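Local structure of putative O-Methyltransferase (Corynebacterium glutamicum, 3DR5) at residues P35-M40 and L132-V137; L72-G77 and T82-I87. The protein probably transfers a methyl group from S-adenosyl-L-methionine to an oxygen atom of an acceptor that is not known. One frame throughout, in Å; residues are numbered along the deposited sequence.

Contact 1. Residues P35-M40 and L132-V137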
loop_
_atom_site.group_PDB
_atom_site.type_symbol
_atom_site.label_atom_id
_atom_site.label_comp_id
_atom_site.label_asym_id
_atom_site.label_seq_id
_atom_site.Cartn_x
_atom_site.Cartn_y
_atom_site.Cartn_z
ATOM N N PRO A 35 19.288 -8.770 -3.959
ATOM C CA PRO A 35 18.006 -8.282 -4.482
ATOM C C PRO A 35 17.512 -7.174 -3.551
ATOM O O PRO A 35 17.192 -7.431 -2.387
ATOM C CB PRO A 35 17.091 -9.509 -4.412
ATOM C CG PRO A 35 18.023 -10.681 -4.171
ATOM C CD PRO A 35 19.155 -10.119 -3.386
ATOM N N ALA A 36 17.433 -5.950 -4.071
ATOM C CA ALA A 36 17.011 -4.804 -3.267
ATOM C C ALA A 36 15.831 -4.033 -3.849
ATOM O O ALA A 36 15.962 -3.396 -4.893
ATOM C CB ALA A 36 18.185 -3.856 -3.069
ATOM N N PRO A 37 14.677 -4.067 -3.167
ATOM C CA PRO A 37 13.480 -3.355 -3.631
ATOM C C PRO A 37 13.822 -1.887 -3.844
ATOM O O PRO A 37 14.576 -1.311 -3.054
ATOM C CB PRO A 37 12.491 -3.534 -2.475
ATOM C CG PRO A 37 12.933 -4.796 -1.818
ATOM C CD PRO A 37 14.440 -4.732 -1.874
ATOM N N ASP A 38 13.260 -1.276 -4.886
ATOM C CA ASP A 38 13.544 0.131 -5.158
ATOM C C ASP A 38 12.955 1.053 -4.087
ATOM O O ASP A 38 12.285 0.597 -3.158
ATOM C CB ASP A 38 13.057 0.527 -6.576
ATOM C CG ASP A 38 11.546 0.455 -6.741
ATOM O OD1 ASP A 38 10.858 -0.087 -5.848
ATOM O OD2 ASP A 38 11.049 0.953 -7.781
ATOM N N GLU A 39 13.213 2.350 -4.221
ATOM C CA GLU A 39 12.748 3.330 -3.252
ATOM C C GLU A 39 11.240 3.392 -3.072
ATOM O O GLU A 39 10.757 3.585 -1.957
ATOM C CB GLU A 39 13.276 4.714 -3.624
ATOM C CG GLU A 39 12.747 5.863 -2.763
ATOM C CD GLU A 39 13.121 5.737 -1.296
ATOM O OE1 GLU A 39 14.251 5.294 -1.008
ATOM O OE2 GLU A 39 12.291 6.093 -0.429
HETATM N N MSE A 40 10.506 3.224 -4.167
HETATM C CA MSE A 40 9.054 3.281 -4.129
HETATM C C MSE A 40 8.456 2.088 -3.388
HETATM O O MSE A 40 7.477 2.234 -2.649
HETATM C CB MSE A 40 8.484 3.380 -5.560
HETATM C CG MSE A 40 8.557 4.787 -6.182
HETATM SE SE MSE A 40 7.663 4.889 -7.931
HETATM C CE MSE A 40 8.404 6.523 -8.592
ATOM N N LEU A 132 3.066 -7.855 9.926
ATOM C CA LEU A 132 3.644 -7.649 8.602
ATOM C C LEU A 132 4.788 -8.614 8.322
ATOM O O LEU A 132 5.682 -8.800 9.150
ATOM C CB LEU A 132 4.147 -6.199 8.474
ATOM C CG LEU A 132 4.940 -5.777 7.223
ATOM C CD1 LEU A 132 4.015 -5.765 6.009
ATOM C CD2 LEU A 132 5.561 -4.395 7.428
ATOM N N VAL A 133 4.752 -9.233 7.150
ATOM C CA VAL A 133 5.800 -10.148 6.750
ATOM C C VAL A 133 6.209 -9.830 5.312
ATOM O O VAL A 133 5.383 -9.816 4.397
ATOM C CB VAL A 133 5.337 -11.628 6.857
ATOM C CG1 VAL A 133 6.456 -12.568 6.397
ATOM C CG2 VAL A 133 4.941 -11.940 8.300
ATOM N N PHE A 134 7.490 -9.546 5.127
ATOM C CA PHE A 134 8.038 -9.261 3.813
ATOM C C PHE A 134 8.895 -10.458 3.424
ATOM O O PHE A 134 9.751 -10.916 4.196
ATOM C CB PHE A 134 8.926 -8.008 3.824
ATOM C CG PHE A 134 9.676 -7.802 2.537
ATOM C CD1 PHE A 134 9.079 -7.154 1.460
ATOM C CD2 PHE A 134 10.973 -8.294 2.394
ATOM C CE1 PHE A 134 9.764 -7.012 0.244
ATOM C CE2 PHE A 134 11.665 -8.162 1.186
ATOM C CZ PHE A 134 11.062 -7.513 0.110
ATOM N N GLY A 135 8.651 -10.970 2.225
ATOM C CA GLY A 135 9.419 -12.101 1.749
ATOM C C GLY A 135 10.095 -11.869 0.405
ATOM O O GLY A 135 9.474 -11.399 -0.551
ATOM N N GLN A 136 11.393 -12.145 0.353
ATOM C CA GLN A 136 12.145 -12.039 -0.887
ATOM C C GLN A 136 12.718 -13.447 -1.076
ATOM O O GLN A 136 13.784 -13.789 -0.552
ATOM C CB GLN A 136 13.292 -11.019 -0.791
ATOM C CG GLN A 136 14.109 -10.951 -2.073
ATOM C CD GLN A 136 13.581 -9.935 -3.068
ATOM O OE1 GLN A 136 13.170 -10.284 -4.175
ATOM N NE2 GLN A 136 13.595 -8.668 -2.679
ATOM N N VAL A 137 12.007 -14.266 -1.835
ATOM C CA VAL A 137 12.409 -15.650 -2.062
ATOM C C VAL A 137 12.355 -16.022 -3.538
ATOM O O VAL A 137 11.955 -15.211 -4.380
ATOM C CB VAL A 137 11.488 -16.616 -1.269
ATOM C CG1 VAL A 137 11.557 -16.298 0.221
ATOM C CG2 VAL A 137 10.037 -16.481 -1.752
#
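The backbones of Pro35 and Gln136 come closest, their CA atoms 7.8 Å apart, and no hydrogen bond joins the extended loop 35-38 to 132-137; the contact is carried mainly by side chains. Two prolines, whose rings stiffen the approach to helix 39-51, supply one side of it. Pro37 presents the outer corner of its ring, CG lying 3.8 Å from Phe134 CZ, the far end of the phenyl ring, which it meets at a slant. With CG anti to the backbone N (chi1 171°), Phe134 reaches off the strand, and its flat, apolar ring extends across to the loop, while Val70 of helix 67-77 touches both Phe134 and Pro37. Farther along, Pro35 rests CB on the flat amide group of Gln136, 3.8 Å from CD. The Gln136 chain bends at chi2 (90°), bringing the amide against Pro35, with one end near Pro37 as well; a polar end suits this partly exposed margin, as the phenyl suits the buried interior. Asp38 caps the start of helix 39-51. The contact joins the lead-in to that helix to the C-terminal end of a central parallel strand of a Rossmann-like methyltransferase fold; in relatives such strand ends border the S-adenosyl-L-methionine site, probably so here.

Contact 2. Residues L72-G77 and T82-I87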
loop_
_atom_site.group_PDB
_atom_site.type_symbol
_atom_site.label_atom_id
_atom_site.label_comp_id
_atom_site.label_asym_id
_atom_site.label_seq_id
_atom_site.Cartn_x
_atom_site.Cartn_y
_atom_site.Cartn_z
ATOM N N LEU A 72 15.074 -1.165 7.357
ATOM C CA LEU A 72 15.121 0.258 7.650
ATOM C C LEU A 72 13.810 0.930 7.240
ATOM O O LEU A 72 13.329 1.841 7.919
ATOM C CB LEU A 72 16.314 0.917 6.937
ATOM C CG LEU A 72 17.689 0.631 7.576
ATOM C CD1 LEU A 72 18.800 1.192 6.688
ATOM C CD2 LEU A 72 17.764 1.269 8.967
ATOM N N TYR A 73 13.234 0.489 6.127
ATOM C CA TYR A 73 11.968 1.057 5.654
ATOM C C TYR A 73 10.843 0.665 6.601
ATOM O O TYR A 73 9.974 1.461 6.912
ATOM C CB TYR A 73 11.647 0.540 4.259
ATOM C CG TYR A 73 12.437 1.206 3.173
ATOM C CD1 TYR A 73 12.213 2.547 2.849
ATOM C CD2 TYR A 73 13.379 0.489 2.437
ATOM C CE1 TYR A 73 12.904 3.155 1.810
ATOM C CE2 TYR A 73 14.080 1.087 1.394
ATOM C CZ TYR A 73 13.836 2.411 1.085
ATOM O OH TYR A 73 14.495 2.985 0.030
ATOM N N ILE A 74 10.881 -0.580 7.055
ATOM C CA ILE A 74 9.882 -1.102 7.970
ATOM C C ILE A 74 9.995 -0.438 9.343
ATOM O O ILE A 74 8.989 -0.027 9.917
ATOM C CB ILE A 74 10.018 -2.651 8.091
ATOM C CG1 ILE A 74 9.574 -3.304 6.779
ATOM C CG2 ILE A 74 9.198 -3.174 9.264
ATOM C CD1 ILE A 74 9.608 -4.829 6.796
ATOM N N LEU A 75 11.219 -0.325 9.862
ATOM C CA LEU A 75 11.447 0.295 11.168
ATOM C C LEU A 75 10.982 1.749 11.216
ATOM O O LEU A 75 10.586 2.243 12.268
ATOM C CB LEU A 75 12.931 0.177 11.560
ATOM C CG LEU A 75 13.333 -1.248 11.972
ATOM C CD1 LEU A 75 14.858 -1.375 12.049
ATOM C CD2 LEU A 75 12.684 -1.583 13.317
ATOM N N ASN A 76 11.022 2.426 10.075
ATOM C CA ASN A 76 10.566 3.815 10.001
ATOM C C ASN A 76 9.101 3.943 10.424
ATOM O O ASN A 76 8.735 4.897 11.112
ATOM C CB ASN A 76 10.713 4.346 8.575
ATOM C CG ASN A 76 12.084 4.932 8.304
ATOM O OD1 ASN A 76 12.521 5.031 7.148
ATOM N ND2 ASN A 76 12.766 5.340 9.363
ATOM N N GLY A 77 8.263 2.986 10.020
ATOM C CA GLY A 77 6.843 3.061 10.351
ATOM C C GLY A 77 6.334 2.295 11.556
ATOM O O GLY A 77 5.389 2.712 12.221
ATOM N N THR A 82 7.420 -2.838 19.219
ATOM C CA THR A 82 7.394 -4.043 18.392
ATOM C C THR A 82 8.832 -4.279 17.939
ATOM O O THR A 82 9.697 -3.417 18.116
ATOM C CB THR A 82 6.520 -3.875 17.127
ATOM O OG1 THR A 82 7.094 -2.867 16.282
ATOM C CG2 THR A 82 5.094 -3.480 17.498
ATOM N N THR A 83 9.100 -5.446 17.368
ATOM C CA THR A 83 10.448 -5.747 16.890
ATOM C C THR A 83 10.437 -6.129 15.410
ATOM O O THR A 83 9.386 -6.442 14.832
ATOM C CB THR A 83 11.103 -6.939 17.650
ATOM O OG1 THR A 83 10.359 -8.139 17.391
ATOM C CG2 THR A 83 11.145 -6.685 19.156
ATOM N N LEU A 84 11.610 -6.076 14.791
ATOM C CA LEU A 84 11.744 -6.505 13.408
ATOM C C LEU A 84 12.542 -7.800 13.506
ATOM O O LEU A 84 13.619 -7.843 14.110
ATOM C CB LEU A 84 12.524 -5.493 12.549
ATOM C CG LEU A 84 12.975 -6.014 11.171
ATOM C CD1 LEU A 84 11.770 -6.261 10.260
ATOM C CD2 LEU A 84 13.910 -4.989 10.545
ATOM N N THR A 85 12.001 -8.867 12.937
ATOM C CA THR A 85 12.672 -10.160 12.943
ATOM C C THR A 85 13.175 -10.413 11.525
ATOM O O THR A 85 12.388 -10.511 10.583
ATOM C CB THR A 85 11.706 -11.282 13.373
ATOM O OG1 THR A 85 11.317 -11.071 14.736
ATOM C CG2 THR A 85 12.360 -12.645 13.232
ATOM N N CYS A 86 14.494 -10.507 11.384
ATOM C CA CYS A 86 15.123 -10.754 10.092
ATOM C C CYS A 86 15.533 -12.214 10.009
ATOM O O CYS A 86 16.016 -12.792 10.979
ATOM C CB CYS A 86 16.356 -9.870 9.919
ATOM S SG CYS A 86 16.036 -8.104 10.107
ATOM N N ILE A 87 15.346 -12.806 8.837
ATOM C CA ILE A 87 15.675 -14.212 8.643
ATOM C C ILE A 87 16.476 -14.508 7.379
ATOM O O ILE A 87 16.000 -14.262 6.262
ATOM C CB ILE A 87 14.399 -15.081 8.564
ATOM C CG1 ILE A 87 13.427 -14.705 9.685
ATOM C CG2 ILE A 87 14.774 -16.563 8.622
ATOM C CD1 ILE A 87 12.189 -15.576 9.745
#
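This is a buried, wholly apolar helix-to-sheet contact inside a beta-alpha-beta unit: helix 67-77, which follows strand 59-63, lies against strand 83-87, the neighbouring, parallel strand of the mixed sheet. Leu84 is the residue that the strand sends into it, and its CA is 7.2 Å from that of Leu75. Two consecutive helix residues receive it. Leu75 meets it over the broader front: its CD2 methyl lies 4.0 Å from Leu84 CB, close to the strand backbone, while its CG and CD1 both pack against Leu84 CD2. The other methyl of Leu84, CD1, turns to Ile74 and comes 4.1 Å from its CG2. The two branches of one leucine are thus divided between neighbouring helix residues, and both helix side chains cross it at about a right angle. On Ile74, the CG2 branch stands anti to the backbone N and CG1 anti to the carbonyl carbon (chi1 -70°), so that the short methyl takes the contact with Leu84 and the longer arm, CG1 and CD1, runs on toward strand 130-135. Branched aliphatic residues suit this interface because their methyls can fill an irregular surface without burying a polar group. Phe101 of helix 91-103 touches both Leu75 and Leu84; on strand 59-63, Ala60 is a small residue beneath Ile74, and Ala62 adjoins Leu84. A helix packed by aliphatic side chains on the strands it connects is the mark of the beta-alpha-beta crossover, the repeating unit of Rossmann-like folds.

In the fold
The two contacts have centres about 12 Å apart and reach the same seven-stranded mixed sheet. Along the chain, contact 2 is nested within the long loop closed by contact 1: 35-40 comes first, then 72-77 and 82-87, and finally 132-137. Strand 59-63 lies between their strands, 83-87 and 130-135, and helix 67-77 packs near both. Its residues tie the contacts directly, for Ile74 CD1 packs 4.1 Å from Leu132 CD2, and Tyr73 OH is probably hydrogen-bonded to Glu39 OE1. The helix thereby connects the sheet with residues 35-40, which lie against the helix, within a single Rossmann-like domain consistent with S-adenosyl-L-methionine-dependent methyltransferases.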